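Local structure of phosphate-binding protein (Unidentified prokaryotic organism, 3W9V) at residues K53-W57 / K372-Q376; D61-T65 / K82-V86; K99-V105 / G128-G133. The protein binds phosphate as a secreted protein of the PstS family, whose members serve phosphate transport. The protein carries 1 engineered substitution. One frame throughout, in Å; residues are numbered along the deposited sequence.

Near the N terminus, the loop between helix 32-41 and strand 57-60 meets the last five residues of the chain in contact 1, which closes a loop spanning almost the whole protein. Contacts 2 and 3 are both nested inside it and follow one another in series. Contact 2, whose segment 61-65 follows close behind 53-57, closes a short helical excursion by joining the loop that follows strand 57-60 to the start of strand 83-92, about 16 Å from contact 1 between centres. Contact 3 joins the loops 99-105 and 128-133 on the opposite side of the chain's centre, about 51 Å from contact 1 and 40 Å from contact 2, again between centres.

Contact 1. Residues K53-W57 / K372-Q376; sequences KNVHW and KGRPQ
Asn54 lies across from Gln376 (CA to CA 6.5 Å) and His56 across from Arg374, so the two irregular segments run in opposite directions without pairing as strands. The C-terminal carboxylate is held at both oxygens. Asn54 ND2 gives Gln376 OXT a fairly straight hydrogen bond (2.8 Å, 160°) almost in the plane of its own amide, while Asn54 OD1 takes a bond from Asn42; the amide, with a donor and an acceptor both in use, suits this place. It also crosses the Pro375 ring at about a right angle, CG to CG 3.7 Å. With an alanine in place of Asn54, OXT would probably lose this donor and a gap is likely to open beside Pro375. His56 presents NE2 edge-on, in weak bonds to Gln376 O and Pro375 O (both 3.0 Å), and its ND1 is occupied by the backbone N of Asn3. Arg374, its chain bent at chi3 (68°), reaches Val55 O with NH2 (2.9 Å) and weakly with NE; NH1 binds Phe39 O and Tyr72 OH, and the group makes a cation-pi contact with Phe39. Water 1 joins Asn54 N to Gln376 O, and water 2 joins Val55 O to Pro375 O. The terminal negative charge is thus met by an amide, a ring N-H and water; since ND1 faces a peptide N-H, a neutral histidine, donating from NE2, would be consistent with these bonds.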
ATOM      1  N   LYS A  53       1.673  23.470  12.977  1.00  9.61           N
ATOM      2  CA  LYS A  53       1.689  22.089  13.437  1.00  8.81           C
ATOM      3  C   LYS A  53       2.906  21.357  12.905  1.00  8.41           C
ATOM      4  O   LYS A  53       3.343  21.590  11.778  1.00  9.12           O
ATOM      5  CB  LYS A  53       0.424  21.359  12.994  1.00  8.72           C
ATOM      6  CG  LYS A  53      -0.843  21.859  13.666  1.00 10.92           C
ATOM      7  CD  LYS A  53      -2.062  21.095  13.184  1.00 14.40           C
ATOM      8  CE  LYS A  53      -3.339  21.601  13.831  1.00 17.00           C
ATOM      9  NZ  LYS A  53      -3.361  21.337  15.292  1.00 22.01           N
ATOM     10  N   ASN A  54       3.450  20.471  13.731  1.00  9.17           N
ATOM     11  CA  ASN A  54       4.534  19.601  13.312  1.00  8.85           C
ATOM     12  C   ASN A  54       4.022  18.224  12.919  1.00  8.10           C
ATOM     13  O   ASN A  54       3.013  17.750  13.437  1.00  9.55           O
ATOM     14  CB  ASN A  54       5.593  19.504  14.408  1.00  9.83           C
ATOM     15  CG  ASN A  54       6.315  20.814  14.615  1.00  9.66           C
ATOM     16  OD1 ASN A  54       6.900  21.356  13.681  1.00 11.49           O
ATOM     17  ND2 ASN A  54       6.250  21.351  15.828  1.00 11.98           N
ATOM     18  N   VAL A  55       4.722  17.592  11.985  1.00  7.30           N
ATOM     19  CA  VAL A  55       4.379  16.245  11.548  1.00  6.80           C
ATOM     20  C   VAL A  55       5.120  15.220  12.401  1.00  6.86           C
ATOM     21  O   VAL A  55       6.325  15.343  12.616  1.00  7.45           O
ATOM     22  CB  VAL A  55       4.766  16.040  10.068  1.00  7.42           C
ATOM     23  CG1 VAL A  55       4.515  14.602   9.640  1.00  7.10           C
ATOM     24  CG2 VAL A  55       4.001  17.011   9.176  1.00  7.93           C
ATOM     25  N   HIS A  56       4.400  14.208  12.882  1.00  6.51           N
ATOM     26  CA  HIS A  56       4.999  13.190  13.747  1.00  6.85           C
ATOM     27  C   HIS A  56       5.153  11.818  13.129  1.00  6.31           C
ATOM     28  O   HIS A  56       6.012  11.047  13.558  1.00  7.17           O
ATOM     29  CB  HIS A  56       4.218  13.095  15.048  1.00  6.60           C
ATOM     30  CG  HIS A  56       4.178  14.390  15.772  1.00  7.29           C
ATOM     31  ND1 HIS A  56       3.063  15.196  15.789  1.00  7.98           N
ATOM     32  CD2 HIS A  56       5.154  15.071  16.416  1.00  8.83           C
ATOM     33  CE1 HIS A  56       3.340  16.298  16.463  1.00  7.94           C
ATOM     34  NE2 HIS A  56       4.602  16.249  16.850  1.00  8.94           N
ATOM     35  N   TRP A  57       4.323  11.510  12.138  1.00  6.14           N
ATOM     36  CA  TRP A  57       4.363  10.208  11.492  1.00  5.79           C
ATOM     37  C   TRP A  57       3.655  10.273  10.152  1.00  5.94           C
ATOM     38  O   TRP A  57       2.934  11.244   9.865  1.00  5.89           O
ATOM     39  CB  TRP A  57       3.743   9.123  12.383  1.00  6.20           C
ATOM     40  CG  TRP A  57       2.241   9.173  12.536  1.00  5.97           C
ATOM     41  CD1 TRP A  57       1.519  10.002  13.353  1.00  6.66           C
ATOM     42  CD2 TRP A  57       1.291   8.324  11.883  1.00  6.56           C
ATOM     43  NE1 TRP A  57       0.175   9.724  13.237  1.00  7.38           N
ATOM     44  CE2 TRP A  57       0.009   8.697  12.342  1.00  7.00           C
ATOM     45  CE3 TRP A  57       1.400   7.290  10.943  1.00  7.26           C
ATOM     46  CZ2 TRP A  57      -1.156   8.069  11.898  1.00  8.62           C
ATOM     47  CZ3 TRP A  57       0.244   6.666  10.509  1.00  8.95           C
ATOM     48  CH2 TRP A  57      -1.016   7.056  10.985  1.00  9.40           C
ATOM     49  N   LYS A 372      17.255  14.613  22.454  1.00 17.31           N
ATOM     50  CA  LYS A 372      16.913  14.614  21.035  1.00 16.86           C
ATOM     51  C   LYS A 372      15.431  14.376  20.794  1.00 14.90           C
ATOM     52  O   LYS A 372      14.679  14.057  21.715  1.00 17.52           O
ATOM     53  CB  LYS A 372      17.708  13.537  20.303  1.00 18.25           C
ATOM     54  CG  LYS A 372      19.203  13.675  20.451  1.00 21.12           C
ATOM     55  CD  LYS A 372      19.931  12.596  19.686  1.00 26.85           C
ATOM     56  CE  LYS A 372      21.421  12.855  19.703  1.00 28.74           C
ATOM     57  NZ  LYS A 372      22.162  11.828  18.928  1.00 27.47           N
ATOM     58  N   GLY A 373      15.020  14.532  19.542  1.00 12.18           N
ATOM     59  CA  GLY A 373      13.684  14.140  19.141  1.00 10.47           C
ATOM     60  C   GLY A 373      12.939  15.166  18.316  1.00 10.20           C
ATOM     61  O   GLY A 373      13.212  16.367  18.377  1.00 11.47           O
ATOM     62  N   ARG A 374      11.977  14.680  17.540  1.00  9.71           N
ATOM     63  CA  ARG A 374      11.133  15.542  16.725  1.00  9.84           C
ATOM     64  C   ARG A 374      10.311  16.498  17.578  1.00  9.57           C
ATOM     65  O   ARG A 374       9.906  16.163  18.688  1.00  9.50           O
ATOM     66  CB  ARG A 374      10.225  14.704  15.826  1.00 10.42           C
ATOM     67  CG  ARG A 374      10.990  13.998  14.717  1.00 10.42           C
ATOM     68  CD  ARG A 374      10.067  13.368  13.700  1.00  9.72           C
ATOM     69  NE  ARG A 374       9.313  14.329  12.898  1.00  8.87           N
ATOM     70  CZ  ARG A 374       9.470  14.504  11.590  1.00  7.61           C
ATOM     71  NH1 ARG A 374      10.387  13.821  10.919  1.00  7.88           N
ATOM     72  NH2 ARG A 374       8.689  15.358  10.951  1.00  7.70           N
ATOM     73  N   PRO A 375      10.063  17.706  17.052  1.00  9.85           N
ATOM     74  CA  PRO A 375       9.357  18.720  17.838  1.00 11.56           C
ATOM     75  C   PRO A 375       7.895  18.364  18.078  1.00 10.35           C
ATOM     76  O   PRO A 375       7.263  17.679  17.267  1.00 10.39           O
ATOM     77  CB  PRO A 375       9.476  19.978  16.970  1.00 11.54           C
ATOM     78  CG  PRO A 375       9.654  19.464  15.585  1.00 12.95           C
ATOM     79  CD  PRO A 375      10.470  18.214  15.730  1.00 11.06           C
ATOM     80  N   GLN A 376       7.360  18.830  19.202  1.00 11.54           N
ATOM     81  CA  GLN A 376       5.990  18.503  19.561  1.00 11.30           C
ATOM     82  C   GLN A 376       4.998  19.245  18.677  1.00 10.80           C
ATOM     83  O   GLN A 376       3.922  18.731  18.378  1.00 13.32           O
ATOM     84  CB  GLN A 376       5.719  18.776  21.045  1.00 16.67           C
ATOM     85  CG  GLN A 376       5.546  20.233  21.420  1.00 21.13           C
ATOM     86  CD  GLN A 376       5.101  20.395  22.864  1.00 24.21           C
ATOM     87  OE1 GLN A 376       5.758  19.911  23.784  1.00 27.68           O
ATOM     88  NE2 GLN A 376       3.973  21.063  23.064  1.00 33.94           N
ATOM     89  OXT GLN A 376       5.260  20.371  18.245  1.00 13.41           O
TER
HETATM   90  O   HOH W   1       2.539  20.153  16.475  1.00 12.58           O
HETATM   91  O   HOH W   2       7.811  16.610  14.631  1.00 10.65           O

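Contact 2. Residues D61-T65 / K82-V86; sequences DSKLT and KLIQV
Leu64 and Gln85 come closest here, their side chains sliding past each other in opposite directions where the loop 61-65 runs by strand 83-86. The Gln85 chain is fully stretched, with CG opposite the backbone N (chi1 -178°) and the next torsion equally straight, and this carries its amide from the strand to the loop backbone. There OE1 accepts the peptide N-H of Leu64 at 3.0 Å, an almost straight bond (168°) on a lone pair in the carbonyl plane. Water 3 gives OE1 a second bond and ties it to Ser62 O. At the other side of the amide, NE2 donates to water 4, which in turn donates to Leu64 O 2.7 Å away. One glutamine therefore serves both the N-H and, through water, the C=O of a single residue; a long neutral amide suits this buried place because it offers a donor and an acceptor together.

The leucines supply the apolar half. Leu83 holds CG between its backbone N and carbonyl carbon (chi1 77°), a setting usually disfavoured in leucine, and CD1 meets Leu64 CD1 tip to tip at 3.6 Å. Leu64 CG also rests 3.5 Å from Gln85 OE1, so its apolar branch packs against the amide oxygen. Both leucines pack on Leu40 of helix 32-41 and Leu69 of helix 66-75. Lys63 NZ, by contrast, makes a salt bridge with Asp271 and a hydrogen bond to Val274 O.

Thr65 caps the N terminus of helix 66-75, and Asp61 OD1 lies close to a phosphate ion. Loop and strand are the two ends of a beta-alpha-beta crossover, from strand 57-60 through helices to the parallel strand 83-92, as expected of the periplasmic-binding-protein fold.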
ATOM      1  N   ASP A  61       2.439   3.607   1.347  1.00  5.21           N
ATOM      2  CA  ASP A  61       2.657   2.340   0.660  1.00  6.29           C
ATOM      3  C   ASP A  61       3.700   2.483  -0.459  1.00  5.78           C
ATOM      4  O   ASP A  61       3.803   1.629  -1.336  1.00  6.60           O
ATOM      5  CB  ASP A  61       1.349   1.680   0.167  1.00  6.72           C
ATOM      6  CG  ASP A  61       0.140   2.578   0.318  1.00  5.50           C
ATOM      7  OD1 ASP A  61      -0.016   3.465  -0.549  1.00  6.39           O
ATOM      8  OD2 ASP A  61      -0.645   2.417   1.283  1.00  6.51           O
ATOM      9  N   SER A  62       4.455   3.582  -0.409  1.00  6.04           N
ATOM     10  CA  SER A  62       5.668   3.764  -1.205  1.00  5.91           C
ATOM     11  C   SER A  62       6.881   3.677  -0.287  1.00  5.46           C
ATOM     12  O   SER A  62       6.955   4.384   0.722  1.00  6.09           O
ATOM     13  CB  SER A  62       5.654   5.126  -1.901  1.00  6.82           C
ATOM     14  OG  SER A  62       6.928   5.437  -2.448  1.00  6.82           O
ATOM     15  N   LYS A  63       7.828   2.805  -0.618  1.00  6.12           N
ATOM     16  CA  LYS A  63       9.026   2.677   0.200  1.00  6.47           C
ATOM     17  C   LYS A  63       9.878   3.936   0.166  1.00  6.79           C
ATOM     18  O   LYS A  63       9.946   4.649  -0.841  1.00  7.16           O
ATOM     19  CB  LYS A  63       9.866   1.482  -0.237  1.00  8.29           C
ATOM     20  CG  LYS A  63       9.319   0.173   0.267  1.00 11.62           C
ATOM     21  CD  LYS A  63      10.281  -0.971   0.050  1.00 10.63           C
ATOM     22  CE  LYS A  63      11.541  -0.827   0.871  1.00 10.96           C
ATOM     23  NZ  LYS A  63      12.272  -2.122   0.973  1.00 10.56           N
ATOM     24  N   LEU A  64      10.544   4.212   1.277  1.00  6.90           N
ATOM     25  CA  LEU A  64      11.523   5.284   1.299  1.00  7.40           C
ATOM     26  C   LEU A  64      12.670   4.942   0.351  1.00  7.37           C
ATOM     27  O   LEU A  64      13.168   3.814   0.351  1.00  8.27           O
ATOM     28  CB  LEU A  64      12.043   5.488   2.720  1.00  7.49           C
ATOM     29  CG  LEU A  64      11.016   6.133   3.656  1.00  7.00           C
ATOM     30  CD1 LEU A  64      11.372   5.879   5.111  1.00  8.94           C
ATOM     31  CD2 LEU A  64      10.929   7.626   3.380  1.00  7.85           C
ATOM     32  N   THR A  65      13.077   5.909  -0.463  1.00  7.48           N
ATOM     33  CA  THR A  65      14.159   5.694  -1.415  1.00  7.73           C
ATOM     34  C   THR A  65      15.519   5.882  -0.757  1.00  8.12           C
ATOM     35  O   THR A  65      15.618   6.420   0.346  1.00  8.42           O
ATOM     36  CB  THR A  65      14.079   6.678  -2.581  1.00  8.31           C
ATOM     37  OG1 THR A  65      14.355   7.997  -2.098  1.00  8.99           O
ATOM     38  CG2 THR A  65      12.695   6.644  -3.227  1.00  9.73           C
ATOM     39  N   LYS A  82      16.810   8.466  14.729  1.00  8.69           N
ATOM     40  CA  LYS A  82      16.572   7.624  13.560  1.00  7.84           C
ATOM     41  C   LYS A  82      15.112   7.580  13.163  1.00  6.94           C
ATOM     42  O   LYS A  82      14.230   7.508  14.017  1.00  8.65           O
ATOM     43  CB  LYS A  82      17.036   6.193  13.840  1.00  8.77           C
ATOM     44  CG  LYS A  82      18.542   6.053  13.873  1.00  9.67           C
ATOM     45  CD  LYS A  82      18.999   4.664  14.320  1.00 10.18           C
ATOM     46  CE  LYS A  82      18.553   3.552  13.379  1.00  9.98           C
ATOM     47  NZ  LYS A  82      18.988   3.741  11.976  1.00  9.70           N
ATOM     48  N   LEU A  83      14.842   7.576  11.866  1.00  7.54           N
ATOM     49  CA  LEU A  83      13.494   7.233  11.464  1.00  8.46           C
ATOM     50  C   LEU A  83      13.294   5.722  11.514  1.00  6.93           C
ATOM     51  O   LEU A  83      14.250   4.931  11.443  1.00  7.38           O
ATOM     52  CB  LEU A  83      13.081   7.836  10.120  1.00 12.61           C
ATOM     53  CG  LEU A  83      13.547   7.264   8.783  1.00 12.61           C
ATOM     54  CD1 LEU A  83      12.904   5.922   8.406  1.00  9.72           C
ATOM     55  CD2 LEU A  83      13.252   8.290   7.699  1.00 10.81           C
ATOM     56  N   ILE A  84      12.026   5.360  11.643  1.00  7.19           N
ATOM     57  CA  ILE A  84      11.554   3.992  11.706  1.00  6.78           C
ATOM     58  C   ILE A  84      10.562   3.814  10.567  1.00  5.96           C
ATOM     59  O   ILE A  84       9.640   4.627  10.413  1.00  7.46           O
ATOM     60  CB  ILE A  84      10.844   3.733  13.055  1.00  6.57           C
ATOM     61  CG1 ILE A  84      11.855   3.804  14.203  1.00  7.53           C
ATOM     62  CG2 ILE A  84      10.130   2.391  13.039  1.00  7.29           C
ATOM     63  CD1 ILE A  84      11.224   3.838  15.591  1.00  8.08           C
ATOM     64  N   GLN A  85      10.756   2.774   9.758  1.00  5.88           N
ATOM     65  CA  GLN A  85       9.826   2.421   8.696  1.00  6.19           C
ATOM     66  C   GLN A  85       9.432   0.976   8.952  1.00  5.80           C
ATOM     67  O   GLN A  85      10.300   0.104   8.958  1.00  7.01           O
ATOM     68  CB  GLN A  85      10.503   2.535   7.323  1.00  6.77           C
ATOM     69  CG  GLN A  85       9.579   2.217   6.150  1.00  6.32           C
ATOM     70  CD  GLN A  85      10.266   2.296   4.790  1.00  7.13           C
ATOM     71  OE1 GLN A  85       9.731   2.893   3.851  1.00  7.09           O
ATOM     72  NE2 GLN A  85      11.443   1.672   4.671  1.00  6.50           N
ATOM     73  N   VAL A  86       8.144   0.714   9.171  1.00  6.22           N
ATOM     74  CA  VAL A  86       7.683  -0.645   9.443  1.00  6.34           C
ATOM     75  C   VAL A  86       6.390  -0.937   8.705  1.00  5.70           C
ATOM     76  O   VAL A  86       5.573  -0.040   8.492  1.00  6.18           O
ATOM     77  CB  VAL A  86       7.442  -0.892  10.962  1.00  8.25           C
ATOM     78  CG1 VAL A  86       8.757  -0.988  11.711  1.00  9.00           C
ATOM     79  CG2 VAL A  86       6.529   0.176  11.566  1.00  8.19           C
TER
HETATM   80  O   HOH W   3       6.977   3.183   3.296  1.00  6.92           O
HETATM   81  O   HOH W   4      12.961   1.826   2.207  1.00  8.84           O

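Contact 3. Residues K99-V105 / G128-G133; sequences KAGANAV and GAGRSG
Two loops far from the centre of this periplasmic-binding-protein fold meet around a buried arginine, Arg131, whose guanidinium binds a set of backbone carbonyls. Its NE (2.9 Å) and NH1 (3.0 Å) both grip Lys99 O from the side, and NH1 adds a weak bond to Gly101 O. NH2 takes Asn103 O at 2.7 Å and, within its own loop, Ala129 O. An arginine suits the place because its flat, five-hydrogen end can satisfy several acceptors at once. One face lies against Ala100 O and Gly101 CA; over the opposite face sits Val105 CG2, 3.5 Å from CZ. Glycine is needed at Gly101, where a CB would run into Arg131 NH2. Lys99, its chain bent at chi2 (65°), slides past the Arg131 stem, CG to CD 3.6 Å, and ends with NZ on Ser132 O (2.8 Å). At the far end Asn103 ND2 donates to Gly128 O at 3.1 Å, from above the carbonyl plane. The loop 99-105 leads into strand 106-107, with Val105 bonded through its backbone to Ala226 and Arg231, while 128-133 follows helix 109-117 and runs toward strand 136-140, with Gly133 bonded to Trp123.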
ATOM      1  N   LYS A  99     -18.698  -2.279 -15.855  1.00 10.70           N
ATOM      2  CA  LYS A  99     -19.083  -2.880 -17.128  1.00 12.80           C
ATOM      3  C   LYS A  99     -20.098  -3.974 -16.845  1.00 11.87           C
ATOM      4  O   LYS A  99     -19.772  -4.991 -16.231  1.00 12.71           O
ATOM      5  CB  LYS A  99     -17.862  -3.458 -17.855  1.00 11.85           C
ATOM      6  CG  LYS A  99     -18.143  -3.958 -19.276  1.00 12.93           C
ATOM      7  CD  LYS A  99     -18.552  -2.836 -20.221  1.00 13.45           C
ATOM      8  CE  LYS A  99     -18.814  -3.376 -21.624  1.00 15.11           C
ATOM      9  NZ  LYS A  99     -19.322  -2.319 -22.542  1.00 14.80           N
ATOM     10  N   ALA A 100     -21.334  -3.756 -17.285  1.00 13.28           N
ATOM     11  CA  ALA A 100     -22.423  -4.678 -16.988  1.00 14.88           C
ATOM     12  C   ALA A 100     -22.239  -6.022 -17.678  1.00 13.83           C
ATOM     13  O   ALA A 100     -21.660  -6.102 -18.760  1.00 15.34           O
ATOM     14  CB  ALA A 100     -23.764  -4.059 -17.371  1.00 16.21           C
ATOM     15  N   GLY A 101     -22.731  -7.075 -17.036  1.00 14.24           N
ATOM     16  CA  GLY A 101     -22.668  -8.418 -17.585  1.00 16.73           C
ATOM     17  C   GLY A 101     -22.837  -9.461 -16.498  1.00 17.26           C
ATOM     18  O   GLY A 101     -22.294  -9.317 -15.403  1.00 17.13           O
ATOM     19  N   ALA A 102     -23.593 -10.516 -16.793  1.00 16.14           N
ATOM     20  CA  ALA A 102     -23.849 -11.552 -15.801  1.00 18.39           C
ATOM     21  C   ALA A 102     -22.616 -12.411 -15.531  1.00 16.76           C
ATOM     22  O   ALA A 102     -22.465 -12.971 -14.447  1.00 17.83           O
ATOM     23  CB  ALA A 102     -25.023 -12.424 -16.233  1.00 19.77           C
ATOM     24  N   ASN A 103     -21.735 -12.509 -16.523  1.00 16.92           N
ATOM     25  CA  ASN A 103     -20.545 -13.345 -16.414  1.00 16.00           C
ATOM     26  C   ASN A 103     -19.507 -12.780 -15.452  1.00 14.88           C
ATOM     27  O   ASN A 103     -19.340 -11.564 -15.339  1.00 14.87           O
ATOM     28  CB  ASN A 103     -19.891 -13.533 -17.787  1.00 18.25           C
ATOM     29  CG  ASN A 103     -20.695 -14.433 -18.705  1.00 20.71           C
ATOM     30  OD1 ASN A 103     -21.864 -14.718 -18.452  1.00 22.45           O
ATOM     31  ND2 ASN A 103     -20.066 -14.883 -19.784  1.00 22.71           N
ATOM     32  N   ALA A 104     -18.799 -13.675 -14.775  1.00 14.48           N
ATOM     33  CA  ALA A 104     -17.671 -13.278 -13.947  1.00 15.06           C
ATOM     34  C   ALA A 104     -16.545 -12.750 -14.825  1.00 13.77           C
ATOM     35  O   ALA A 104     -16.223 -13.336 -15.860  1.00 15.51           O
ATOM     36  CB  ALA A 104     -17.183 -14.453 -13.118  1.00 17.12           C
ATOM     37  N   VAL A 105     -15.961 -11.630 -14.416  1.00 12.82           N
ATOM     38  CA  VAL A 105     -14.749 -11.137 -15.047  1.00 11.85           C
ATOM     39  C   VAL A 105     -13.565 -11.700 -14.282  1.00 12.23           C
ATOM     40  O   VAL A 105     -13.384 -11.424 -13.095  1.00 12.13           O
ATOM     41  CB  VAL A 105     -14.702  -9.603 -15.081  1.00 12.88           C
ATOM     42  CG1 VAL A 105     -13.337  -9.117 -15.559  1.00 11.79           C
ATOM     43  CG2 VAL A 105     -15.811  -9.077 -15.977  1.00 12.36           C
ATOM     44  N   GLY A 128     -14.219 -15.161 -21.651  1.00 17.25           N
ATOM     45  CA  GLY A 128     -15.218 -15.606 -20.697  1.00 17.94           C
ATOM     46  C   GLY A 128     -16.051 -14.517 -20.044  1.00 16.10           C
ATOM     47  O   GLY A 128     -17.017 -14.815 -19.345  1.00 19.28           O
ATOM     48  N   ALA A 129     -15.693 -13.257 -20.270  1.00 14.06           N
ATOM     49  CA  ALA A 129     -16.342 -12.155 -19.557  1.00 14.69           C
ATOM     50  C   ALA A 129     -17.696 -11.757 -20.143  1.00 15.40           C
ATOM     51  O   ALA A 129     -18.477 -11.068 -19.487  1.00 16.79           O
ATOM     52  CB  ALA A 129     -15.416 -10.944 -19.477  1.00 14.65           C
ATOM     53  N   GLY A 130     -17.968 -12.182 -21.373  1.00 15.03           N
ATOM     54  CA  GLY A 130     -19.242 -11.888 -22.006  1.00 15.26           C
ATOM     55  C   GLY A 130     -19.509 -10.402 -22.143  1.00 14.54           C
ATOM     56  O   GLY A 130     -20.656  -9.954 -22.067  1.00 20.01           O
ATOM     57  N   ARG A 131     -18.442  -9.637 -22.344  1.00 13.42           N
ATOM     58  CA  ARG A 131     -18.536  -8.186 -22.451  1.00 13.09           C
ATOM     59  C   ARG A 131     -17.835  -7.700 -23.709  1.00 13.68           C
ATOM     60  O   ARG A 131     -16.850  -8.292 -24.144  1.00 14.46           O
ATOM     61  CB  ARG A 131     -17.909  -7.521 -21.221  1.00 11.61           C
ATOM     62  CG  ARG A 131     -18.711  -7.692 -19.935  1.00 11.91           C
ATOM     63  CD  ARG A 131     -17.817  -7.521 -18.708  1.00 12.02           C
ATOM     64  NE  ARG A 131     -18.572  -7.286 -17.477  1.00 12.12           N
ATOM     65  CZ  ARG A 131     -19.152  -8.238 -16.751  1.00 12.71           C
ATOM     66  NH1 ARG A 131     -19.802  -7.918 -15.641  1.00 12.69           N
ATOM     67  NH2 ARG A 131     -19.089  -9.508 -17.132  1.00 14.00           N
ATOM     68  N   SER A 132     -18.345  -6.619 -24.288  1.00 14.21           N
ATOM     69  CA  SER A 132     -17.716  -6.016 -25.458  1.00 14.50           C
ATOM     70  C   SER A 132     -17.840  -4.499 -25.401  1.00 13.99           C
ATOM     71  O   SER A 132     -18.743  -3.967 -24.758  1.00 15.48           O
ATOM     72  CB  SER A 132     -18.328  -6.561 -26.752  1.00 17.10           C
ATOM     73  OG  SER A 132     -19.702  -6.234 -26.846  1.00 23.67           O
ATOM     74  N   GLY A 133     -16.928  -3.806 -26.075  1.00 14.24           N
ATOM     75  CA  GLY A 133     -16.907  -2.357 -26.048  1.00 13.85           C
ATOM     76  C   GLY A 133     -15.622  -1.840 -25.430  1.00 13.32           C
ATOM     77  O   GLY A 133     -14.871  -2.604 -24.819  1.00 13.03           O
TER
HETATM   78  O   HOH W   5     -22.316  -7.424 -21.239  1.00 24.93           O
HETATM   79  O   HOH W   6     -21.573 -11.170 -19.131  1.00 19.29           O
HETATM   80  O   HOH W   7     -15.948 -15.953 -16.468  1.00 24.50           O